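Local coordinates for YaeQ family protein (Pseudomonas syringae pv. tomato, PDB 2OT9) that is of unknown function but belongs to a family related to PDDEXK nucleases and binds meso-tartaric acid in a pocket, at residues Q3-Y8 with T28-P33; K9-L14 with P145-W150; L105-L110 with V132-L137; N128-P133 with L172-G177. All coordinates share one frame; numbering follows the deposited sequence.

Interaction 1 of 4, residues Q3-Y8 with T28-P33; sequences QPSTTY and TIARHP
Tyr-8 and Arg-31 carry this contact from the same side of the sheet, the ring of one meeting the far end of the other. The guanidinium group presents its edge to the phenol: NH1 of Arg-31 donates to OH of Tyr-8 over 2.6 Å, with the oxygen nearly in the guanidinium plane. The bond is short, but its N-H...O angle of 135° leaves it bent. Ring and guanidinium planes are inclined at 49°. Arg-31 turns CG away from its own backbone N (chi1 -171°) and stays extended as far as NE, passing obliquely across the ring's CE2 side and bringing CD within 3.3 Å of CE2 of Tyr-8.

On the other face of the sheet the methyl groups of Thr-7 and Thr-28 touch, CG2 to CG2, at 3.7 Å. Beyond the strand ends CG of Pro-33 leans to 3.3 Å from the carbonyl O of Pro-4.

Between these side chains the backbones pair as antiparallel strands. Tyr-8 and Ile-29 exchange two nearly straight N-H...O bonds, whereas of the two joining Thr-6 and Arg-31 the one from Thr-6 N is weak. The contact closes the open end of the hairpin formed by strands 6-16 and 21-31. Helix 37-49 packs against the Tyr-8 side through Met-40 and Leu-44, and Glu-35 O accepts a bond from NE of Arg-31.

Interaction 2 of 4, residues K9-L14 with P145-W150; sequences KFELNL and PRVIKW
Main-chain hydrogen bonds between Lys-9, Glu-11 and Asn-13 on one strand and Arg-146, Ile-148 and Trp-150 on the other set the frame. Five bonds alternate in direction along the pair, from Lys-9 N to Arg-146 O at the start to Asn-13 N to Trp-150 O at the end; the one from Glu-11 N to Ile-148 O is 2.7 Å long and almost straight. This is parallel pairing, with the segment axes 12° apart. It joins strand 6-16 of the N-terminal hairpin to strand 147-155, which arrives 130 residues later, in the mixed sheet that wraps helix 37-49.

The aromatic contact lies on the helix side. Phe-10 turns its edge to the face of Trp-150 in an offset edge-to-face pair, planes at 87° and centroids 5.5 Å apart. Its CG stands opposite the backbone N (chi1 -177°), which swings the ring across to the neighbouring strand. Ile-148 adds an aliphatic-to-aromatic contact, its CG2 3.9 Å from CD1 of Phe-10; Leu-44 of the helix touches all three side chains.

Charged groups occupy the other face. Glu-11 and Lys-149 run side by side, but OE1 and NZ remain 4.2 Å apart, beyond a salt bridge. The other carboxylate oxygen, OE2, rests 3.6 Å from CG1 of Val-147.

Interaction 3 of 4, residues L105-L110 with V132-L137; sequences LAYGSL and VPQDVL
The ring of Tyr-107 receives CD2 of Leu-137 obliquely, 3.7 Å from its CD1, while the amide end of Gln-134 lies at the ring edge, close to its plane. A chi1 of 74° sets the ring where CB, CG and CD1 all face that leucine methyl. Leu-137 reaches it from the first turn of helix 134-141, for which Pro-133 is the N-cap residue. The contact lies where the parallel strands 101-106 and 127-131, connected through helix 111-117, end. The tyrosine side chain is about 6 Å from the bound meso-tartaric acid, and its carbonyl O accepts a bond from Gln-86 of that pocket.

Behind the ring, the strand pairing ends in one direct bond, from Val-132 N to Ala-106 O at 2.9 Å and almost straight. Beside it CG2 of Val-132 meets CD1 of Leu-105 at 4.3 Å. Past this point the chains separate, and water takes over. One water accepts from Gly-108 N and donates to Val-132 O, 2.7 Å away; a second donates to both Gly-108 O and Val-132 O, at 3.0 Å each.

The chemistry thus changes along the contact, from apolar packing and a direct backbone hydrogen bond to bridging water. Val-132 O, gripped by two waters, is satisfied without a protein donor across this contact, and the parting chains stay tied as one of them turns into a helix.

Interaction 4 of 4, residues N128-P133 with L172-G177; sequences NIAAVP and LQWLTG
Ile-129 meets both Leu-175 and Thr-176 in a classic beta bulge, which interrupts the antiparallel pairing of strand 127-131 with the segment around Gln-173 and Trp-174. Its carbonyl O accepts two N-H groups, from Leu-175 N at 2.7 Å and from Thr-176 N at 3.2 Å. The second arrives in the carbonyl plane on a lone pair, the first tilted from that plane.

Side chains separate on the two faces. Thr-176 has its methyl between backbone N and carbonyl carbon, with OG1 anti to the N (chi1 -166°). This brings CG2 against the isoleucine, 3.6 Å from CG1. Ile-129 extends that CG1 branch to CD1, which touches the same methyl, while its other branch, CG2, lies near CB of Leu-175. Leu-175 in turn bends at chi2 (69°) and places CD1 3.9 Å from CB of Ala-131. Trp-113 of helix 111-117 packs over Ile-129 and Leu-175.

On the opposite face Leu-172 and Val-132 lie side by side and point the same way, their methyls CD2 and CG2 touching, with helix 37-49 beyond them. At the far end Asn-128 directs OD1 to the backbone N of Glu-178, beside Gly-177. Trp-174 carries its indole back beneath Ala-130, whose CB stands 3.7 Å from the centroid of the six-membered ring and 8° off its normal, a CH-pi contact with the methyl over the centre of the face.

All four contacts belong to one mixed sheet, but to different parts of it. Interactions 1 and 2 share strand 6-16 and meet directly, Arg-146 bonding to Thr-7 O; interactions 3 and 4 share Val-132 and Pro-133 and join where Ala-106 pairs with Ala-130. Interaction 1 is a surface contact about 17 Å from the chain centre, whereas interactions 3 and 4, each about 11 Å from it, are partly buried, as is interaction 2. The outer hairpin relies on a tyrosine-arginine bond, the parallel pair on aromatic packing beneath a charged face, the bulged antiparallel pair on a carbonyl accepting two bonds and a methyl over indole, and the strand-to-helix junction on water.

Interaction 1 of 4, residues Q3-Y8 with T28-P33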
loop_
_atom_site.group_PDB
_atom_site.type_symbol
_atom_site.label_atom_id
_atom_site.label_comp_id
_atom_site.label_asym_id
_atom_site.label_seq_id
_atom_site.Cartn_x
_atom_site.Cartn_y
_atom_site.Cartn_z
ATOM N N GLN A 3 -13.630 -18.197 1.150
ATOM C CA GLN A 3 -14.361 -17.476 2.203
ATOM C C GLN A 3 -13.936 -18.028 3.580
ATOM O O GLN A 3 -13.395 -19.136 3.653
ATOM C CB GLN A 3 -15.881 -17.579 2.001
ATOM C CG GLN A 3 -16.548 -16.235 1.719
ATOM C CD GLN A 3 -17.734 -16.318 0.779
ATOM O OE1 GLN A 3 -17.972 -15.395 -0.009
ATOM N NE2 GLN A 3 -18.492 -17.417 0.853
ATOM N N PRO A 4 -14.167 -17.267 4.675
ATOM C CA PRO A 4 -14.859 -15.966 4.809
ATOM C C PRO A 4 -14.128 -14.752 4.198
ATOM O O PRO A 4 -13.110 -14.306 4.736
ATOM C CB PRO A 4 -15.021 -15.807 6.328
ATOM C CG PRO A 4 -13.915 -16.631 6.923
ATOM C CD PRO A 4 -13.678 -17.771 5.976
ATOM N N SER A 5 -14.661 -14.238 3.084
ATOM C CA SER A 5 -14.193 -12.999 2.448
ATOM C C SER A 5 -14.922 -11.781 3.020
ATOM O O SER A 5 -16.011 -11.429 2.554
ATOM C CB SER A 5 -14.408 -13.061 0.929
ATOM O OG SER A 5 -14.157 -11.800 0.315
ATOM N N THR A 6 -14.318 -11.136 4.020
ATOM C CA THR A 6 -14.989 -10.068 4.764
ATOM C C THR A 6 -14.991 -8.751 3.974
ATOM O O THR A 6 -13.964 -8.344 3.434
ATOM C CB THR A 6 -14.354 -9.828 6.165
ATOM O OG1 THR A 6 -13.710 -11.016 6.642
ATOM C CG2 THR A 6 -15.409 -9.426 7.154
ATOM N N THR A 7 -16.160 -8.116 3.888
ATOM C CA THR A 7 -16.285 -6.800 3.255
ATOM C C THR A 7 -16.086 -5.693 4.290
ATOM O O THR A 7 -16.707 -5.710 5.359
ATOM C CB THR A 7 -17.643 -6.634 2.559
ATOM O OG1 THR A 7 -17.797 -7.675 1.589
ATOM C CG2 THR A 7 -17.741 -5.288 1.859
ATOM N N TYR A 8 -15.189 -4.758 3.976
ATOM C CA TYR A 8 -14.944 -3.599 4.817
ATOM C C TYR A 8 -15.276 -2.322 4.049
ATOM O O TYR A 8 -15.125 -2.267 2.832
ATOM C CB TYR A 8 -13.475 -3.542 5.236
ATOM C CG TYR A 8 -13.059 -4.582 6.245
ATOM C CD1 TYR A 8 -12.825 -4.235 7.572
ATOM C CD2 TYR A 8 -12.896 -5.908 5.876
ATOM C CE1 TYR A 8 -12.431 -5.192 8.512
ATOM C CE2 TYR A 8 -12.514 -6.866 6.807
ATOM C CZ TYR A 8 -12.270 -6.495 8.119
ATOM O OH TYR A 8 -11.875 -7.441 9.033
ATOM N N THR A 28 -14.982 0.485 -0.886
ATOM C CA THR A 28 -15.335 -0.839 -0.406
ATOM C C THR A 28 -14.149 -1.766 -0.682
ATOM O O THR A 28 -13.551 -1.721 -1.762
ATOM C CB THR A 28 -16.639 -1.337 -1.075
ATOM O OG1 THR A 28 -17.738 -0.542 -0.605
ATOM C CG2 THR A 28 -16.908 -2.801 -0.733
ATOM N N ILE A 29 -13.779 -2.567 0.307
ATOM C CA ILE A 29 -12.642 -3.477 0.167
ATOM C C ILE A 29 -13.028 -4.899 0.560
ATOM O O ILE A 29 -13.651 -5.123 1.597
ATOM C CB ILE A 29 -11.437 -3.037 1.019
ATOM C CG1 ILE A 29 -11.088 -1.579 0.739
ATOM C CG2 ILE A 29 -10.217 -3.918 0.723
ATOM C CD1 ILE A 29 -11.046 -0.784 1.980
ATOM N N ALA A 30 -12.677 -5.842 -0.304
ATOM C CA ALA A 30 -12.853 -7.253 -0.031
ATOM C C ALA A 30 -11.575 -7.778 0.621
ATOM O O ALA A 30 -10.471 -7.604 0.092
ATOM C CB ALA A 30 -13.148 -7.999 -1.308
ATOM N N ARG A 31 -11.736 -8.394 1.785
ATOM C CA ARG A 31 -10.627 -8.969 2.506
ATOM C C ARG A 31 -10.635 -10.488 2.335
ATOM O O ARG A 31 -11.519 -11.166 2.822
ATOM C CB ARG A 31 -10.737 -8.602 3.969
ATOM C CG ARG A 31 -9.532 -8.962 4.758
ATOM C CD ARG A 31 -9.867 -8.815 6.217
ATOM N NE ARG A 31 -8.949 -9.587 7.010
ATOM C CZ ARG A 31 -9.042 -9.767 8.315
ATOM N NH1 ARG A 31 -10.026 -9.211 9.002
ATOM N NH2 ARG A 31 -8.132 -10.512 8.928
ATOM N N HIS A 32 -9.655 -11.016 1.624
ATOM C CA HIS A 32 -9.579 -12.453 1.426
ATOM C C HIS A 32 -9.237 -13.097 2.797
ATOM O O HIS A 32 -8.587 -12.452 3.606
ATOM C CB HIS A 32 -8.499 -12.748 0.371
ATOM C CG HIS A 32 -8.311 -14.206 0.085
ATOM N ND1 HIS A 32 -9.113 -14.906 -0.791
ATOM C CD2 HIS A 32 -7.425 -15.101 0.580
ATOM C CE1 HIS A 32 -8.726 -16.169 -0.825
ATOM N NE2 HIS A 32 -7.700 -16.312 -0.004
ATOM N N PRO A 33 -9.696 -14.339 3.069
ATOM C CA PRO A 33 -9.368 -15.005 4.349
ATOM C C PRO A 33 -7.872 -15.079 4.650
ATOM O O PRO A 33 -7.489 -15.048 5.812
ATOM C CB PRO A 33 -9.937 -16.412 4.174
ATOM C CG PRO A 33 -11.000 -16.262 3.175
ATOM C CD PRO A 33 -10.570 -15.186 2.233
#

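Interaction 2 of 4, residues K9-L14 with P145-W150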
loop_
_atom_site.group_PDB
_atom_site.type_symbol
_atom_site.label_atom_id
_atom_site.label_comp_id
_atom_site.label_asym_id
_atom_site.label_seq_id
_atom_site.Cartn_x
_atom_site.Cartn_y
_atom_site.Cartn_z
ATOM N N LYS A 9 -15.709 -1.308 4.779
ATOM C CA LYS A 9 -15.922 0.022 4.227
ATOM C C LYS A 9 -14.851 0.951 4.788
ATOM O O LYS A 9 -14.678 1.036 6.009
ATOM C CB LYS A 9 -17.305 0.528 4.617
ATOM C CG LYS A 9 -18.464 -0.380 4.151
ATOM C CD LYS A 9 -19.010 0.068 2.801
ATOM C CE LYS A 9 -19.909 -0.990 2.175
ATOM N NZ LYS A 9 -20.662 -0.399 1.022
ATOM N N PHE A 10 -14.141 1.637 3.892
ATOM C CA PHE A 10 -13.057 2.536 4.245
ATOM C C PHE A 10 -13.536 3.964 3.990
ATOM O O PHE A 10 -13.955 4.292 2.869
ATOM C CB PHE A 10 -11.849 2.206 3.374
ATOM C CG PHE A 10 -10.603 3.014 3.659
ATOM C CD1 PHE A 10 -10.203 3.315 4.957
ATOM C CD2 PHE A 10 -9.762 3.367 2.611
ATOM C CE1 PHE A 10 -9.007 4.004 5.186
ATOM C CE2 PHE A 10 -8.573 4.049 2.841
ATOM C CZ PHE A 10 -8.193 4.363 4.130
ATOM N N GLU A 11 -13.508 4.784 5.039
ATOM C CA GLU A 11 -13.824 6.214 4.944
ATOM C C GLU A 11 -12.553 7.015 5.232
ATOM O O GLU A 11 -12.039 7.013 6.361
ATOM C CB GLU A 11 -14.956 6.591 5.917
ATOM C CG GLU A 11 -16.192 5.673 5.784
ATOM C CD GLU A 11 -17.381 6.127 6.616
ATOM O OE1 GLU A 11 -17.255 7.142 7.329
ATOM O OE2 GLU A 11 -18.444 5.470 6.547
ATOM N N LEU A 12 -12.037 7.674 4.196
ATOM C CA LEU A 12 -10.759 8.380 4.298
ATOM C C LEU A 12 -10.919 9.897 4.129
ATOM O O LEU A 12 -11.381 10.351 3.079
ATOM C CB LEU A 12 -9.777 7.848 3.242
ATOM C CG LEU A 12 -8.434 8.572 3.031
ATOM C CD1 LEU A 12 -7.556 8.509 4.286
ATOM C CD2 LEU A 12 -7.692 7.958 1.839
ATOM N N ASN A 13 -10.556 10.664 5.161
ATOM C CA ASN A 13 -10.349 12.111 5.013
ATOM C C ASN A 13 -8.860 12.374 4.866
ATOM O O ASN A 13 -8.098 12.225 5.831
ATOM C CB ASN A 13 -10.903 12.906 6.204
ATOM C CG ASN A 13 -12.405 12.743 6.366
ATOM O OD1 ASN A 13 -13.139 12.651 5.388
ATOM N ND2 ASN A 13 -12.866 12.712 7.606
ATOM N N LEU A 14 -8.452 12.748 3.657
ATOM C CA LEU A 14 -7.036 12.905 3.318
ATOM C C LEU A 14 -6.635 14.370 3.196
ATOM O O LEU A 14 -7.279 15.139 2.462
ATOM C CB LEU A 14 -6.756 12.160 2.003
ATOM C CG LEU A 14 -5.350 12.229 1.383
ATOM C CD1 LEU A 14 -4.283 11.622 2.314
ATOM C CD2 LEU A 14 -5.360 11.556 0.012
ATOM N N PRO A 145 -12.239 -2.626 12.815
ATOM C CA PRO A 145 -13.695 -2.684 12.675
ATOM C C PRO A 145 -14.085 -2.774 11.192
ATOM O O PRO A 145 -13.246 -2.527 10.314
ATOM C CB PRO A 145 -14.156 -1.352 13.274
ATOM C CG PRO A 145 -13.019 -0.433 13.022
ATOM C CD PRO A 145 -11.774 -1.277 13.173
ATOM N N ARG A 146 -15.337 -3.130 10.929
ATOM C CA ARG A 146 -15.834 -3.279 9.561
ATOM C C ARG A 146 -15.897 -1.945 8.816
ATOM O O ARG A 146 -15.719 -1.904 7.599
ATOM C CB ARG A 146 -17.194 -3.986 9.555
ATOM C CG ARG A 146 -17.155 -5.401 10.185
ATOM C CD ARG A 146 -16.334 -6.380 9.341
ATOM N NE ARG A 146 -16.959 -6.567 8.032
ATOM C CZ ARG A 146 -17.894 -7.475 7.762
ATOM N NH1 ARG A 146 -18.305 -8.321 8.701
ATOM N NH2 ARG A 146 -18.404 -7.551 6.539
ATOM N N VAL A 147 -16.158 -0.870 9.551
ATOM C CA VAL A 147 -16.093 0.478 8.986
ATOM C C VAL A 147 -14.825 1.149 9.540
ATOM O O VAL A 147 -14.723 1.423 10.743
ATOM C CB VAL A 147 -17.379 1.322 9.251
ATOM C CG1 VAL A 147 -17.312 2.647 8.518
ATOM C CG2 VAL A 147 -18.648 0.560 8.826
ATOM N N ILE A 148 -13.856 1.352 8.653
ATOM C CA ILE A 148 -12.570 1.941 8.993
ATOM C C ILE A 148 -12.608 3.426 8.651
ATOM O O ILE A 148 -12.699 3.803 7.475
ATOM C CB ILE A 148 -11.435 1.270 8.205
ATOM C CG1 ILE A 148 -11.474 -0.256 8.403
ATOM C CG2 ILE A 148 -10.090 1.855 8.594
ATOM C CD1 ILE A 148 -10.956 -1.030 7.213
ATOM N N LYS A 149 -12.530 4.260 9.686
ATOM C CA LYS A 149 -12.554 5.717 9.525
ATOM C C LYS A 149 -11.196 6.270 9.915
ATOM O O LYS A 149 -10.781 6.164 11.080
ATOM C CB LYS A 149 -13.636 6.332 10.403
ATOM C CG LYS A 149 -14.998 5.701 10.222
ATOM C CD LYS A 149 -15.980 6.304 11.210
ATOM C CE LYS A 149 -17.410 6.208 10.707
ATOM N NZ LYS A 149 -17.873 4.800 10.754
ATOM N N TRP A 150 -10.490 6.813 8.930
ATOM C CA TRP A 150 -9.178 7.394 9.162
ATOM C C TRP A 150 -9.153 8.843 8.722
ATOM O O TRP A 150 -9.597 9.165 7.608
ATOM C CB TRP A 150 -8.127 6.681 8.314
ATOM C CG TRP A 150 -7.603 5.377 8.843
ATOM C CD1 TRP A 150 -8.007 4.682 9.956
ATOM C CD2 TRP A 150 -6.575 4.600 8.229
ATOM N NE1 TRP A 150 -7.255 3.516 10.075
ATOM C CE2 TRP A 150 -6.387 3.443 9.019
ATOM C CE3 TRP A 150 -5.787 4.778 7.080
ATOM C CZ2 TRP A 150 -5.431 2.464 8.699
ATOM C CZ3 TRP A 150 -4.846 3.805 6.759
ATOM C CH2 TRP A 150 -4.681 2.660 7.565
#

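Interaction 3 of 4, residues L105-L110 with V132-L137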
loop_
_atom_site.group_PDB
_atom_site.type_symbol
_atom_site.label_atom_id
_atom_site.label_comp_id
_atom_site.label_asym_id
_atom_site.label_seq_id
_atom_site.Cartn_x
_atom_site.Cartn_y
_atom_site.Cartn_z
ATOM N N LEU A 105 5.066 -1.384 -0.707
ATOM C CA LEU A 105 5.115 -1.136 0.728
ATOM C C LEU A 105 5.364 -2.455 1.442
ATOM O O LEU A 105 4.436 -3.267 1.622
ATOM C CB LEU A 105 3.809 -0.515 1.265
ATOM C CG LEU A 105 3.553 0.966 1.074
ATOM C CD1 LEU A 105 2.356 1.391 1.911
ATOM C CD2 LEU A 105 4.816 1.776 1.477
ATOM N N ALA A 106 6.610 -2.663 1.847
ATOM C CA ALA A 106 7.026 -3.902 2.463
ATOM C C ALA A 106 6.696 -3.854 3.959
ATOM O O ALA A 106 6.621 -2.769 4.533
ATOM C CB ALA A 106 8.525 -4.100 2.240
ATOM N N TYR A 107 6.452 -5.009 4.572
ATOM C CA TYR A 107 6.262 -5.069 6.027
ATOM C C TYR A 107 6.678 -6.434 6.522
ATOM O O TYR A 107 6.934 -7.341 5.718
ATOM C CB TYR A 107 4.814 -4.718 6.436
ATOM C CG TYR A 107 3.807 -5.808 6.130
ATOM C CD1 TYR A 107 3.433 -6.740 7.124
ATOM C CD2 TYR A 107 3.215 -5.897 4.878
ATOM C CE1 TYR A 107 2.522 -7.748 6.854
ATOM C CE2 TYR A 107 2.290 -6.925 4.578
ATOM C CZ TYR A 107 1.951 -7.837 5.579
ATOM O OH TYR A 107 1.057 -8.852 5.307
ATOM N N GLY A 108 6.749 -6.577 7.847
ATOM C CA GLY A 108 7.303 -7.769 8.461
ATOM C C GLY A 108 8.798 -7.592 8.636
ATOM O O GLY A 108 9.358 -6.542 8.281
ATOM N N SER A 109 9.431 -8.628 9.175
ATOM C CA SER A 109 10.872 -8.712 9.326
ATOM C C SER A 109 11.530 -8.831 7.946
ATOM O O SER A 109 11.269 -9.780 7.204
ATOM C CB SER A 109 11.213 -9.930 10.189
ATOM O OG SER A 109 12.572 -10.312 10.039
ATOM N N LEU A 110 12.362 -7.853 7.609
ATOM C CA LEU A 110 12.910 -7.748 6.250
ATOM C C LEU A 110 14.360 -8.186 6.084
ATOM O O LEU A 110 14.885 -8.163 4.981
ATOM C CB LEU A 110 12.717 -6.320 5.722
ATOM C CG LEU A 110 11.299 -5.852 5.376
ATOM C CD1 LEU A 110 11.449 -4.582 4.543
ATOM C CD2 LEU A 110 10.477 -6.905 4.605
ATOM N N VAL A 132 7.077 -0.378 6.159
ATOM C CA VAL A 132 6.225 0.126 7.232
ATOM C C VAL A 132 6.717 -0.500 8.545
ATOM O O VAL A 132 6.846 -1.722 8.612
ATOM C CB VAL A 132 4.739 -0.297 7.014
ATOM C CG1 VAL A 132 3.843 0.254 8.124
ATOM C CG2 VAL A 132 4.214 0.150 5.623
ATOM N N PRO A 133 7.009 0.318 9.572
ATOM C CA PRO A 133 7.487 -0.230 10.873
ATOM C C PRO A 133 6.422 -1.113 11.534
ATOM O O PRO A 133 5.234 -0.785 11.477
ATOM C CB PRO A 133 7.724 1.032 11.733
ATOM C CG PRO A 133 7.836 2.154 10.760
ATOM C CD PRO A 133 6.943 1.788 9.585
ATOM N N GLN A 134 6.834 -2.207 12.174
ATOM C CA GLN A 134 5.860 -3.173 12.680
ATOM C C GLN A 134 5.057 -2.646 13.863
ATOM O O GLN A 134 3.876 -2.971 13.990
ATOM C CB GLN A 134 6.502 -4.536 13.021
ATOM C CG GLN A 134 5.473 -5.676 13.394
ATOM C CD GLN A 134 4.678 -6.304 12.206
ATOM O OE1 GLN A 134 3.749 -7.090 12.426
ATOM N NE2 GLN A 134 5.037 -5.969 10.977
ATOM N N ASP A 135 5.686 -1.842 14.717
ATOM C CA ASP A 135 4.993 -1.341 15.911
ATOM C C ASP A 135 3.734 -0.542 15.567
ATOM O O ASP A 135 2.666 -0.872 16.057
ATOM C CB ASP A 135 5.924 -0.591 16.886
ATOM C CG ASP A 135 6.588 0.667 16.280
ATOM O OD1 ASP A 135 6.371 1.022 15.098
ATOM O OD2 ASP A 135 7.359 1.314 17.031
ATOM N N VAL A 136 3.849 0.471 14.707
ATOM C CA VAL A 136 2.675 1.297 14.356
ATOM C C VAL A 136 1.673 0.516 13.498
ATOM O O VAL A 136 0.460 0.736 13.568
ATOM C CB VAL A 136 3.073 2.639 13.668
ATOM C CG1 VAL A 136 3.706 2.417 12.277
ATOM C CG2 VAL A 136 1.853 3.579 13.566
ATOM N N LEU A 137 2.185 -0.393 12.680
ATOM C CA LEU A 137 1.311 -1.207 11.869
ATOM C C LEU A 137 0.417 -2.037 12.783
ATOM O O LEU A 137 -0.787 -2.106 12.564
ATOM C CB LEU A 137 2.118 -2.108 10.921
ATOM C CG LEU A 137 1.315 -3.074 10.067
ATOM C CD1 LEU A 137 0.260 -2.292 9.258
ATOM C CD2 LEU A 137 2.270 -3.833 9.154
HETATM O O HOH W 1 6.580 -4.275 9.524
HETATM O O HOH W 2 8.980 -3.645 7.736
#

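Interaction 4 of 4, residues N128-P133 with L172-G177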
loop_
_atom_site.group_PDB
_atom_site.type_symbol
_atom_site.label_atom_id
_atom_site.label_comp_id
_atom_site.label_asym_id
_atom_site.label_seq_id
_atom_site.Cartn_x
_atom_site.Cartn_y
_atom_site.Cartn_z
ATOM N N ASN A 128 10.163 1.245 -6.560
ATOM C CA ASN A 128 10.253 2.067 -5.364
ATOM C C ASN A 128 9.757 1.246 -4.200
ATOM O O ASN A 128 8.666 0.672 -4.279
ATOM C CB ASN A 128 9.388 3.331 -5.531
ATOM C CG ASN A 128 9.757 4.128 -6.759
ATOM O OD1 ASN A 128 10.643 4.974 -6.701
ATOM N ND2 ASN A 128 9.064 3.880 -7.877
ATOM N N ILE A 129 10.557 1.154 -3.143
ATOM C CA ILE A 129 10.268 0.245 -2.035
ATOM C C ILE A 129 10.468 0.962 -0.716
ATOM O O ILE A 129 11.562 1.488 -0.441
ATOM C CB ILE A 129 11.187 -1.031 -2.042
ATOM C CG1 ILE A 129 11.085 -1.788 -3.367
ATOM C CG2 ILE A 129 10.851 -1.960 -0.841
ATOM C CD1 ILE A 129 12.077 -2.935 -3.507
ATOM N N ALA A 130 9.411 0.984 0.096
ATOM C CA ALA A 130 9.473 1.542 1.440
ATOM C C ALA A 130 8.944 0.487 2.400
ATOM O O ALA A 130 8.088 -0.321 2.029
ATOM C CB ALA A 130 8.625 2.808 1.525
ATOM N N ALA A 131 9.455 0.471 3.620
ATOM C CA ALA A 131 8.982 -0.468 4.642
ATOM C C ALA A 131 8.154 0.265 5.712
ATOM O O ALA A 131 8.507 1.373 6.129
ATOM C CB ALA A 131 10.158 -1.173 5.286
ATOM N N VAL A 132 7.077 -0.378 6.159
ATOM C CA VAL A 132 6.225 0.126 7.232
ATOM C C VAL A 132 6.717 -0.500 8.545
ATOM O O VAL A 132 6.846 -1.722 8.612
ATOM C CB VAL A 132 4.739 -0.297 7.014
ATOM C CG1 VAL A 132 3.843 0.254 8.124
ATOM C CG2 VAL A 132 4.214 0.150 5.623
ATOM N N PRO A 133 7.009 0.318 9.572
ATOM C CA PRO A 133 7.487 -0.230 10.873
ATOM C C PRO A 133 6.422 -1.113 11.534
ATOM O O PRO A 133 5.234 -0.785 11.477
ATOM C CB PRO A 133 7.724 1.032 11.733
ATOM C CG PRO A 133 7.836 2.154 10.760
ATOM C CD PRO A 133 6.943 1.788 9.585
ATOM N N LEU A 172 7.904 5.955 7.021
ATOM C CA LEU A 172 8.297 4.898 6.097
ATOM C C LEU A 172 9.804 4.890 5.984
ATOM O O LEU A 172 10.428 5.942 5.972
ATOM C CB LEU A 172 7.671 5.131 4.726
ATOM C CG LEU A 172 6.147 5.196 4.675
ATOM C CD1 LEU A 172 5.739 5.599 3.268
ATOM C CD2 LEU A 172 5.470 3.854 5.108
ATOM N N GLN A 173 10.388 3.700 5.939
ATOM C CA GLN A 173 11.817 3.573 5.661
ATOM C C GLN A 173 11.989 3.287 4.179
ATOM O O GLN A 173 11.577 2.233 3.715
ATOM C CB GLN A 173 12.449 2.442 6.481
ATOM C CG GLN A 173 13.966 2.264 6.173
ATOM C CD GLN A 173 14.608 1.083 6.897
ATOM O OE1 GLN A 173 14.136 -0.050 6.815
ATOM N NE2 GLN A 173 15.704 1.348 7.593
ATOM N N TRP A 174 12.606 4.202 3.444
ATOM C CA TRP A 174 12.840 3.992 2.005
ATOM C C TRP A 174 14.035 3.080 1.752
ATOM O O TRP A 174 15.153 3.387 2.181
ATOM C CB TRP A 174 12.979 5.347 1.270
ATOM C CG TRP A 174 11.644 5.985 1.175
ATOM C CD1 TRP A 174 11.097 6.885 2.053
ATOM C CD2 TRP A 174 10.637 5.711 0.198
ATOM N NE1 TRP A 174 9.810 7.200 1.662
ATOM C CE2 TRP A 174 9.507 6.493 0.527
ATOM C CE3 TRP A 174 10.585 4.887 -0.946
ATOM C CZ2 TRP A 174 8.340 6.482 -0.240
ATOM C CZ3 TRP A 174 9.412 4.860 -1.695
ATOM C CH2 TRP A 174 8.311 5.660 -1.345
ATOM N N LEU A 175 13.800 1.960 1.067
ATOM C CA LEU A 175 14.875 1.045 0.681
ATOM C C LEU A 175 15.448 1.394 -0.706
ATOM O O LEU A 175 16.664 1.345 -0.920
ATOM C CB LEU A 175 14.399 -0.418 0.702
ATOM C CG LEU A 175 14.302 -1.085 2.080
ATOM C CD1 LEU A 175 13.194 -0.511 2.901
ATOM C CD2 LEU A 175 14.150 -2.623 1.971
ATOM N N THR A 176 14.565 1.749 -1.637
ATOM C CA THR A 176 14.977 2.173 -2.974
ATOM C C THR A 176 13.930 3.132 -3.542
ATOM O O THR A 176 12.743 3.023 -3.219
ATOM C CB THR A 176 15.197 0.958 -3.928
ATOM O OG1 THR A 176 15.897 1.392 -5.104
ATOM C CG2 THR A 176 13.871 0.342 -4.340
ATOM N N GLY A 177 14.370 4.071 -4.367
ATOM C CA GLY A 177 13.443 4.958 -5.065
ATOM C C GLY A 177 12.771 5.919 -4.102
ATOM O O GLY A 177 13.358 6.290 -3.080
#